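Local coordinates for exotoxin (Staphylococcus aureus subsp. aureus, PDB 3URY), which probably acts in immune evasion as a superantigen-like toxin, pairing an OB-fold domain with a beta-grasp domain, at residues A[96-101]-A[118-123]. Residues are numbered along the deposited sequence; the frame is centred on the assembly and turned at random.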
loop_
_atom_site.group_PDB
_atom_site.type_symbol
_atom_site.label_atom_id
_atom_site.label_comp_id
_atom_site.label_asym_id
_atom_site.label_seq_id
_atom_site.Cartn_x
_atom_site.Cartn_y
_atom_site.Cartn_z
ATOM N N HIS A 96 11.095 13.907 3.028
ATOM C CA HIS A 96 9.831 14.634 3.106
ATOM C C HIS A 96 8.947 14.016 4.147
ATOM O O HIS A 96 9.073 12.853 4.451
ATOM C CB HIS A 96 9.133 14.553 1.738
ATOM C CG HIS A 96 7.830 15.325 1.639
ATOM N ND1 HIS A 96 7.757 16.662 1.833
ATOM C CD2 HIS A 96 6.565 14.927 1.202
ATOM C CE1 HIS A 96 6.480 17.087 1.627
ATOM N NE2 HIS A 96 5.753 16.020 1.235
ATOM N N LYS A 97 8.058 14.807 4.725
ATOM C CA LYS A 97 7.121 14.319 5.744
ATOM C C LYS A 97 5.751 14.813 5.339
ATOM O O LYS A 97 5.669 15.755 4.562
ATOM C CB LYS A 97 7.528 14.900 7.086
ATOM C CG LYS A 97 8.694 14.170 7.729
ATOM C CD LYS A 97 9.480 15.027 8.731
ATOM C CE LYS A 97 10.469 15.982 8.043
ATOM N NZ LYS A 97 11.495 15.269 7.208
ATOM N N ALA A 98 4.686 14.149 5.788
ATOM C CA ALA A 98 3.306 14.629 5.541
ATOM C C ALA A 98 2.582 14.501 6.876
ATOM O O ALA A 98 2.636 13.446 7.524
ATOM C CB ALA A 98 2.598 13.811 4.479
ATOM N N GLY A 99 1.891 15.567 7.275
ATOM C CA GLY A 99 1.160 15.585 8.536
ATOM C C GLY A 99 -0.085 14.721 8.414
ATOM O O GLY A 99 -0.715 14.709 7.356
ATOM N N VAL A 100 -0.405 13.949 9.461
ATOM C CA VAL A 100 -1.571 13.126 9.429
ATOM C C VAL A 100 -2.527 13.576 10.534
ATOM O O VAL A 100 -2.078 13.721 11.677
ATOM C CB VAL A 100 -1.213 11.663 9.737
ATOM C CG1 VAL A 100 -2.473 10.806 9.697
ATOM C CG2 VAL A 100 -0.169 11.167 8.744
ATOM N N ARG A 101 -3.821 13.780 10.187
ATOM C CA ARG A 101 -4.893 14.124 11.154
ATOM C C ARG A 101 -5.927 12.996 11.222
ATOM O O ARG A 101 -6.495 12.616 10.217
ATOM C CB ARG A 101 -5.626 15.416 10.745
ATOM C CG ARG A 101 -4.765 16.639 10.897
ATOM C CD ARG A 101 -4.775 17.144 12.327
ATOM N NE ARG A 101 -3.793 18.212 12.514
ATOM C CZ ARG A 101 -3.715 19.013 13.578
ATOM N NH1 ARG A 101 -2.762 19.939 13.635
ATOM N NH2 ARG A 101 -4.590 18.919 14.572
ATOM N N PHE A 118 3.857 11.212 8.737
ATOM C CA PHE A 118 4.207 10.161 7.855
ATOM C C PHE A 118 5.471 10.532 7.023
ATOM O O PHE A 118 5.446 11.440 6.198
ATOM C CB PHE A 118 3.015 9.912 6.971
ATOM C CG PHE A 118 3.141 8.690 6.155
ATOM C CD1 PHE A 118 2.720 7.473 6.672
ATOM C CD2 PHE A 118 3.708 8.733 4.887
ATOM C CE1 PHE A 118 2.801 6.344 5.887
ATOM C CE2 PHE A 118 3.879 7.571 4.133
ATOM C CZ PHE A 118 3.402 6.389 4.637
ATOM N N LYS A 119 6.564 9.827 7.299
ATOM C CA LYS A 119 7.841 10.071 6.647
ATOM C C LYS A 119 7.831 9.450 5.253
ATOM O O LYS A 119 7.417 8.287 5.036
ATOM C CB LYS A 119 9.001 9.444 7.427
ATOM C CG LYS A 119 9.051 9.709 8.921
ATOM C CD LYS A 119 9.112 11.182 9.273
ATOM C CE LYS A 119 8.995 11.378 10.772
ATOM N NZ LYS A 119 9.079 12.823 11.102
ATOM N N ILE A 120 8.331 10.231 4.317
ATOM C CA ILE A 120 8.420 9.859 2.944
ATOM C C ILE A 120 9.881 9.956 2.535
ATOM O O ILE A 120 10.517 11.050 2.603
ATOM C CB ILE A 120 7.564 10.803 2.095
ATOM C CG1 ILE A 120 6.097 10.628 2.501
ATOM C CG2 ILE A 120 7.754 10.511 0.630
ATOM C CD1 ILE A 120 5.217 11.761 2.016
ATOM N N THR A 121 10.413 8.818 2.095
ATOM C CA THR A 121 11.799 8.744 1.646
ATOM C C THR A 121 11.921 8.269 0.214
ATOM O O THR A 121 13.049 8.026 -0.247
ATOM C CB THR A 121 12.675 7.839 2.543
ATOM O OG1 THR A 121 12.064 6.561 2.652
ATOM C CG2 THR A 121 12.858 8.441 3.928
ATOM N N LYS A 122 10.783 8.222 -0.504
ATOM C CA LYS A 122 10.720 7.768 -1.888
ATOM C C LYS A 122 10.107 8.791 -2.853
ATOM O O LYS A 122 9.078 9.388 -2.563
ATOM C CB LYS A 122 9.914 6.467 -1.957
ATOM C CG LYS A 122 10.796 5.254 -1.556
ATOM C CD LYS A 122 10.132 3.892 -1.671
ATOM C CE LYS A 122 9.380 3.633 -2.973
ATOM N NZ LYS A 122 10.141 3.821 -4.227
ATOM N N GLU A 123 10.776 9.023 -3.965
ATOM C CA GLU A 123 10.267 9.931 -5.014
ATOM C C GLU A 123 8.939 9.474 -5.557
ATOM O O GLU A 123 8.068 10.255 -5.889
ATOM C CB GLU A 123 11.193 9.934 -6.214
ATOM C CG GLU A 123 12.095 11.105 -6.352
ATOM C CD GLU A 123 12.838 11.079 -7.671
ATOM O OE1 GLU A 123 13.403 10.038 -8.012
ATOM O OE2 GLU A 123 12.823 12.106 -8.366
#
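Ile-120 and His-96 grip each other through both backbone polar groups: His-96 N gives a hydrogen bond to Ile-120 O (2.9 Å, 166° at the hydrogen), and Ile-120 N returns one to His-96 O. Two residues along, Ala-98 and Phe-118 form a second hydrogen-bonded pair, with Lys-97 and Lys-119 as the non-hydrogen-bonded pair between them. The strands thus run antiparallel, as the two arms of the hairpin 96-105/111-120 within the beta-grasp domain, with 111-120 at the edge of its sheet.

The Ile-120 side chain runs beside that of His-96, pointing the same way. Its CB sits 3.5 Å from His-96 O, and CG1 lies anti to the carbonyl carbon (chi1 -64°), still skirting that oxygen. From there the extended chi2 carries CD1 to within 3.5 Å of His-96 CD2, approaching the imidazole obliquely, and 4.1 Å from the methyl CB of Ala-98. The imidazole itself is tethered by a hydrogen bond from NE2 to Ile-185 O, and Ile-185 also covers Ala-98 and Ile-120. On the same face Phe-118 turns its ring toward helix 127-142, against Leu-130 and Leu-134, while its CB stays 3.9 Å from Val-100 CG2.

Lys-97 and Lys-119 occupy the other face. Their stems cross, with Lys-97 CG only 3.4 Å from Lys-119 CD, a tight contact, and Lys-119 NZ 3.3 Å from Lys-97 CD. The ammonium groups remain apart, NZ to NZ 5.2 Å; Lys-119 NZ makes a salt bridge with Glu-117, and Lys-97 NZ a long, weak ion pair with Asp-95. The contact therefore divides its chemistry by face: mostly apolar around the satisfied imidazole, but cationic across the lysines, where both carboxylates probably offset part of the repulsion.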